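Local coordinates for protein sulfate transporter 4.1, chloroplastic (Arabidopsis thaliana, PDB 7LHV) that carries sulfate across the membrane together with protons as a secondary active symporter of the SLC26/SulP family, at residues P289-K301 / K427-I439. Residues are numbered along the deposited sequence; the frame is centred on the assembly and turned at random.
Sequences PLTGIVLGTTIAK and KYIPQCALAAIVI
Lys301 NZ stands over the Tyr428 ring, 3.4 Å from its centroid and only 3° off its normal, a cation-pi contact reached by a chain bent at chi3 and chi4; Lys427 CG lies over the opposite face. In this SLC26/SulP transporter domain the end of helix 284-300 runs nearly antiparallel to helix 431-443 and packs on the loop leading into it, the helix axes 9.6 Å apart and 157° between directions, and no hydrogen bond joins the two segments. Ile293 is wedged between Ile429 and Ile437: chi1 of -65° puts CG1 anti to the carbonyl carbon and leaves CG2 anti to the backbone N, 3.6 Å from Ile429 CG1, while CD1 reaches Ile437 CD1 at 3.7 Å, those two side chains crossing at about a right angle. Pro111 and Ser115 of helix 91-119 pack on the same cluster, Pro111 against Ile293. Gly296 C lies 4.2 Å from Pro430 CG, which is as far from Ala300 CB. With an alanine at position Tyr428 the ammonium of Lys301 is likely to lose its aromatic partner and be set free to turn. Beside this, Thr297 CG2 packs on Tyr428 CB at 3.7 Å.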
ATOM      1  N   PRO A 289      24.348   4.658  33.753  1.00 71.75           N
ATOM      2  CA  PRO A 289      23.357   3.733  34.329  1.00 71.75           C
ATOM      3  C   PRO A 289      23.883   2.927  35.503  1.00 71.75           C
ATOM      4  O   PRO A 289      23.138   2.679  36.457  1.00 71.75           O
ATOM      5  CB  PRO A 289      22.979   2.838  33.139  1.00 71.75           C
ATOM      6  CG  PRO A 289      24.118   2.937  32.215  1.00 71.75           C
ATOM      7  CD  PRO A 289      24.606   4.342  32.337  1.00 71.75           C
ATOM      8  N   LEU A 290      25.150   2.515  35.467  1.00 73.54           N
ATOM      9  CA  LEU A 290      25.703   1.753  36.582  1.00 73.54           C
ATOM     10  C   LEU A 290      25.872   2.629  37.815  1.00 73.54           C
ATOM     11  O   LEU A 290      25.429   2.266  38.913  1.00 73.54           O
ATOM     12  CB  LEU A 290      27.040   1.132  36.184  1.00 73.54           C
ATOM     13  CG  LEU A 290      27.822   0.492  37.331  1.00 73.54           C
ATOM     14  CD1 LEU A 290      27.047  -0.671  37.926  1.00 73.54           C
ATOM     15  CD2 LEU A 290      29.193   0.042  36.861  1.00 73.54           C
ATOM     16  N   THR A 291      26.481   3.805  37.643  1.00 77.58           N
ATOM     17  CA  THR A 291      26.813   4.656  38.781  1.00 77.58           C
ATOM     18  C   THR A 291      25.575   4.967  39.610  1.00 77.58           C
ATOM     19  O   THR A 291      25.604   4.881  40.844  1.00 77.58           O
ATOM     20  CB  THR A 291      27.470   5.947  38.296  1.00 77.58           C
ATOM     21  OG1 THR A 291      28.695   5.635  37.622  1.00 77.58           O
ATOM     22  CG2 THR A 291      27.765   6.868  39.467  1.00 77.58           C
ATOM     23  N   GLY A 292      24.466   5.289  38.943  1.00 79.20           N
ATOM     24  CA  GLY A 292      23.240   5.576  39.668  1.00 79.20           C
ATOM     25  C   GLY A 292      22.854   4.447  40.601  1.00 79.20           C
ATOM     26  O   GLY A 292      22.577   4.670  41.783  1.00 79.20           O
ATOM     27  N   ILE A 293      22.892   3.210  40.101  1.00 77.49           N
ATOM     28  CA  ILE A 293      22.630   2.069  40.972  1.00 77.49           C
ATOM     29  C   ILE A 293      23.645   2.030  42.102  1.00 77.49           C
ATOM     30  O   ILE A 293      23.281   1.941  43.283  1.00 77.49           O
ATOM     31  CB  ILE A 293      22.630   0.756  40.173  1.00 77.49           C
ATOM     32  CG1 ILE A 293      21.478   0.742  39.174  1.00 77.49           C
ATOM     33  CG2 ILE A 293      22.586  -0.435  41.106  1.00 77.49           C
ATOM     34  CD1 ILE A 293      21.548  -0.396  38.215  1.00 77.49           C
ATOM     35  N   VAL A 294      24.929   2.161  41.762  1.00 80.82           N
ATOM     36  CA  VAL A 294      25.968   2.185  42.782  1.00 80.82           C
ATOM     37  C   VAL A 294      25.687   3.295  43.779  1.00 80.82           C
ATOM     38  O   VAL A 294      25.966   3.156  44.976  1.00 80.82           O
ATOM     39  CB  VAL A 294      27.355   2.336  42.121  1.00 80.82           C
ATOM     40  CG1 VAL A 294      28.395   2.793  43.133  1.00 80.82           C
ATOM     41  CG2 VAL A 294      27.771   1.024  41.480  1.00 80.82           C
ATOM     42  N   LEU A 295      25.090   4.391  43.316  1.00 85.46           N
ATOM     43  CA  LEU A 295      24.641   5.421  44.239  1.00 85.46           C
ATOM     44  C   LEU A 295      23.434   4.941  45.033  1.00 85.46           C
ATOM     45  O   LEU A 295      23.477   4.866  46.268  1.00 85.46           O
ATOM     46  CB  LEU A 295      24.319   6.707  43.476  1.00 85.46           C
ATOM     47  CG  LEU A 295      23.855   7.886  44.328  1.00 85.46           C
ATOM     48  CD1 LEU A 295      24.988   8.377  45.212  1.00 85.46           C
ATOM     49  CD2 LEU A 295      23.336   9.009  43.444  1.00 85.46           C
ATOM     50  N   GLY A 296      22.363   4.557  44.334  1.00 84.77           N
ATOM     51  CA  GLY A 296      21.094   4.333  45.012  1.00 84.77           C
ATOM     52  C   GLY A 296      21.178   3.251  46.067  1.00 84.77           C
ATOM     53  O   GLY A 296      20.774   3.454  47.217  1.00 84.77           O
ATOM     54  N   THR A 297      21.758   2.104  45.703  1.00 86.75           N
ATOM     55  CA  THR A 297      21.907   1.002  46.647  1.00 86.75           C
ATOM     56  C   THR A 297      22.603   1.462  47.917  1.00 86.75           C
ATOM     57  O   THR A 297      22.240   1.041  49.022  1.00 86.75           O
ATOM     58  CB  THR A 297      22.695  -0.134  45.997  1.00 86.75           C
ATOM     59  OG1 THR A 297      21.995  -0.600  44.837  1.00 86.75           O
ATOM     60  CG2 THR A 297      22.867  -1.286  46.971  1.00 86.75           C
ATOM     61  N   THR A 298      23.584   2.357  47.779  1.00 89.69           N
ATOM     62  CA  THR A 298      24.308   2.850  48.945  1.00 89.69           C
ATOM     63  C   THR A 298      23.349   3.469  49.953  1.00 89.69           C
ATOM     64  O   THR A 298      23.373   3.122  51.141  1.00 89.69           O
ATOM     65  CB  THR A 298      25.368   3.859  48.507  1.00 89.69           C
ATOM     66  OG1 THR A 298      26.305   3.216  47.635  1.00 89.69           O
ATOM     67  CG2 THR A 298      26.111   4.404  49.714  1.00 89.69           C
ATOM     68  N   ILE A 299      22.462   4.354  49.489  1.00 91.87           N
ATOM     69  CA  ILE A 299      21.474   4.932  50.397  1.00 91.87           C
ATOM     70  C   ILE A 299      20.521   3.858  50.898  1.00 91.87           C
ATOM     71  O   ILE A 299      20.075   3.899  52.052  1.00 91.87           O
ATOM     72  CB  ILE A 299      20.721   6.102  49.729  1.00 91.87           C
ATOM     73  CG1 ILE A 299      21.679   7.248  49.384  1.00 91.87           C
ATOM     74  CG2 ILE A 299      19.607   6.607  50.628  1.00 91.87           C
ATOM     75  CD1 ILE A 299      22.328   7.161  48.026  1.00 91.87           C
ATOM     76  N   ALA A 300      20.200   2.874  50.057  1.00 94.71           N
ATOM     77  CA  ALA A 300      19.373   1.766  50.515  1.00 94.71           C
ATOM     78  C   ALA A 300      20.070   0.932  51.581  1.00 94.71           C
ATOM     79  O   ALA A 300      19.396   0.196  52.311  1.00 94.71           O
ATOM     80  CB  ALA A 300      18.972   0.881  49.336  1.00 94.71           C
ATOM     81  N   LYS A 301      21.394   1.030  51.691  1.00 97.03           N
ATOM     82  CA  LYS A 301      22.150   0.275  52.680  1.00 97.03           C
ATOM     83  C   LYS A 301      22.672   1.138  53.818  1.00 97.03           C
ATOM     84  O   LYS A 301      23.448   0.645  54.644  1.00 97.03           O
ATOM     85  CB  LYS A 301      23.321  -0.454  52.009  1.00 97.03           C
ATOM     86  CG  LYS A 301      22.900  -1.516  51.007  1.00 97.03           C
ATOM     87  CD  LYS A 301      24.040  -2.481  50.716  1.00 97.03           C
ATOM     88  CE  LYS A 301      24.098  -3.600  51.745  1.00 97.03           C
ATOM     89  NZ  LYS A 301      22.917  -4.501  51.659  1.00 97.03           N
ATOM     90  N   LYS A 427      20.032  -7.991  44.404  1.00 82.14           N
ATOM     91  CA  LYS A 427      18.765  -7.917  45.121  1.00 82.14           C
ATOM     92  C   LYS A 427      18.619  -6.649  45.951  1.00 82.14           C
ATOM     93  O   LYS A 427      17.518  -6.376  46.441  1.00 82.14           O
ATOM     94  CB  LYS A 427      18.594  -9.144  46.019  1.00 82.14           C
ATOM     95  CG  LYS A 427      19.599  -9.243  47.151  1.00 82.14           C
ATOM     96  CD  LYS A 427      19.382 -10.512  47.956  1.00 82.14           C
ATOM     97  CE  LYS A 427      20.374 -10.620  49.098  1.00 82.14           C
ATOM     98  NZ  LYS A 427      20.179 -11.860  49.895  1.00 82.14           N
ATOM     99  N   TYR A 428      19.685  -5.873  46.122  1.00 83.93           N
ATOM    100  CA  TYR A 428      19.621  -4.625  46.870  1.00 83.93           C
ATOM    101  C   TYR A 428      19.363  -3.414  45.984  1.00 83.93           C
ATOM    102  O   TYR A 428      19.351  -2.288  46.492  1.00 83.93           O
ATOM    103  CB  TYR A 428      20.919  -4.411  47.654  1.00 83.93           C
ATOM    104  CG  TYR A 428      21.327  -5.591  48.501  1.00 83.93           C
ATOM    105  CD1 TYR A 428      20.480  -6.097  49.478  1.00 83.93           C
ATOM    106  CD2 TYR A 428      22.563  -6.198  48.328  1.00 83.93           C
ATOM    107  CE1 TYR A 428      20.853  -7.173  50.257  1.00 83.93           C
ATOM    108  CE2 TYR A 428      22.944  -7.277  49.102  1.00 83.93           C
ATOM    109  CZ  TYR A 428      22.085  -7.759  50.065  1.00 83.93           C
ATOM    110  OH  TYR A 428      22.460  -8.832  50.839  1.00 83.93           O
ATOM    111  N   ILE A 429      19.165  -3.609  44.685  1.00 77.88           N
ATOM    112  CA  ILE A 429      18.940  -2.501  43.762  1.00 77.88           C
ATOM    113  C   ILE A 429      17.511  -1.998  43.921  1.00 77.88           C
ATOM    114  O   ILE A 429      16.562  -2.781  43.770  1.00 77.88           O
ATOM    115  CB  ILE A 429      19.214  -2.920  42.310  1.00 77.88           C
ATOM    116  CG1 ILE A 429      20.689  -3.263  42.122  1.00 77.88           C
ATOM    117  CG2 ILE A 429      18.795  -1.819  41.355  1.00 77.88           C
ATOM    118  CD1 ILE A 429      21.017  -3.776  40.742  1.00 77.88           C
ATOM    119  N   PRO A 430      17.306  -0.721  44.231  1.00 75.04           N
ATOM    120  CA  PRO A 430      15.941  -0.193  44.307  1.00 75.04           C
ATOM    121  C   PRO A 430      15.272  -0.178  42.941  1.00 75.04           C
ATOM    122  O   PRO A 430      15.924  -0.044  41.905  1.00 75.04           O
ATOM    123  CB  PRO A 430      16.137   1.230  44.843  1.00 75.04           C
ATOM    124  CG  PRO A 430      17.507   1.239  45.439  1.00 75.04           C
ATOM    125  CD  PRO A 430      18.307   0.285  44.618  1.00 75.04           C
ATOM    126  N   GLN A 431      13.947  -0.327  42.952  1.00 72.26           N
ATOM    127  CA  GLN A 431      13.190  -0.275  41.706  1.00 72.26           C
ATOM    128  C   GLN A 431      13.140   1.136  41.139  1.00 72.26           C
ATOM    129  O   GLN A 431      13.088   1.312  39.914  1.00 72.26           O
ATOM    130  CB  GLN A 431      11.777  -0.811  41.927  1.00 72.26           C
ATOM    131  CG  GLN A 431      11.736  -2.252  42.392  1.00 72.26           C
ATOM    132  CD  GLN A 431      10.332  -2.720  42.711  1.00 72.26           C
ATOM    133  OE1 GLN A 431      10.140  -3.658  43.479  1.00 72.26           O
ATOM    134  NE2 GLN A 431       9.342  -2.070  42.114  1.00 72.26           N
ATOM    135  N   CYS A 432      13.146   2.152  42.004  1.00 69.48           N
ATOM    136  CA  CYS A 432      13.153   3.527  41.518  1.00 69.48           C
ATOM    137  C   CYS A 432      14.427   3.839  40.747  1.00 69.48           C
ATOM    138  O   CYS A 432      14.404   4.657  39.823  1.00 69.48           O
ATOM    139  CB  CYS A 432      12.978   4.498  42.684  1.00 69.48           C
ATOM    140  SG  CYS A 432      14.328   4.490  43.871  1.00 69.48           S
ATOM    141  N   ALA A 433      15.544   3.194  41.096  1.00 63.06           N
ATOM    142  CA  ALA A 433      16.771   3.375  40.322  1.00 63.06           C
ATOM    143  C   ALA A 433      16.609   2.856  38.900  1.00 63.06           C
ATOM    144  O   ALA A 433      17.023   3.515  37.939  1.00 63.06           O
ATOM    145  CB  ALA A 433      17.938   2.678  41.019  1.00 63.06           C
ATOM    146  N   LEU A 434      16.009   1.675  38.742  1.00 60.90           N
ATOM    147  CA  LEU A 434      15.766   1.141  37.407  1.00 60.90           C
ATOM    148  C   LEU A 434      14.784   2.015  36.637  1.00 60.90           C
ATOM    149  O   LEU A 434      14.936   2.220  35.426  1.00 60.90           O
ATOM    150  CB  LEU A 434      15.254  -0.295  37.502  1.00 60.90           C
ATOM    151  CG  LEU A 434      16.134  -1.284  38.269  1.00 60.90           C
ATOM    152  CD1 LEU A 434      15.569  -2.686  38.160  1.00 60.90           C
ATOM    153  CD2 LEU A 434      17.562  -1.241  37.764  1.00 60.90           C
ATOM    154  N   ALA A 435      13.766   2.537  37.324  1.00 60.42           N
ATOM    155  CA  ALA A 435      12.839   3.455  36.670  1.00 60.42           C
ATOM    156  C   ALA A 435      13.557   4.708  36.186  1.00 60.42           C
ATOM    157  O   ALA A 435      13.296   5.196  35.081  1.00 60.42           O
ATOM    158  CB  ALA A 435      11.705   3.823  37.621  1.00 60.42           C
ATOM    159  N   ALA A 436      14.463   5.244  37.006  1.00 58.95           N
ATOM    160  CA  ALA A 436      15.229   6.416  36.601  1.00 58.95           C
ATOM    161  C   ALA A 436      16.124   6.102  35.411  1.00 58.95           C
ATOM    162  O   ALA A 436      16.299   6.937  34.520  1.00 58.95           O
ATOM    163  CB  ALA A 436      16.059   6.934  37.773  1.00 58.95           C
ATOM    164  N   ILE A 437      16.701   4.901  35.382  1.00 56.30           N
ATOM    165  CA  ILE A 437      17.531   4.509  34.245  1.00 56.30           C
ATOM    166  C   ILE A 437      16.700   4.450  32.969  1.00 56.30           C
ATOM    167  O   ILE A 437      17.131   4.922  31.911  1.00 56.30           O
ATOM    168  CB  ILE A 437      18.233   3.168  34.528  1.00 56.30           C
ATOM    169  CG1 ILE A 437      19.335   3.358  35.566  1.00 56.30           C
ATOM    170  CG2 ILE A 437      18.814   2.597  33.254  1.00 56.30           C
ATOM    171  CD1 ILE A 437      19.912   2.067  36.066  1.00 56.30           C
ATOM    172  N   VAL A 438      15.498   3.875  33.043  1.00 53.61           N
ATOM    173  CA  VAL A 438      14.633   3.815  31.864  1.00 53.61           C
ATOM    174  C   VAL A 438      14.237   5.217  31.414  1.00 53.61           C
ATOM    175  O   VAL A 438      14.217   5.519  30.213  1.00 53.61           O
ATOM    176  CB  VAL A 438      13.393   2.945  32.139  1.00 53.61           C
ATOM    177  CG1 VAL A 438      12.467   2.959  30.939  1.00 53.61           C
ATOM    178  CG2 VAL A 438      13.800   1.535  32.449  1.00 53.61           C
ATOM    179  N   ILE A 439      13.900   6.089  32.365  1.00 55.85           N
ATOM    180  CA  ILE A 439      13.505   7.451  32.019  1.00 55.85           C
ATOM    181  C   ILE A 439      14.656   8.185  31.344  1.00 55.85           C
ATOM    182  O   ILE A 439      14.464   8.886  30.344  1.00 55.85           O
ATOM    183  CB  ILE A 439      13.013   8.198  33.270  1.00 55.85           C
ATOM    184  CG1 ILE A 439      11.664   7.648  33.722  1.00 55.85           C
ATOM    185  CG2 ILE A 439      12.903   9.682  32.995  1.00 55.85           C
ATOM    186  CD1 ILE A 439      11.211   8.194  35.050  1.00 55.85           C
TER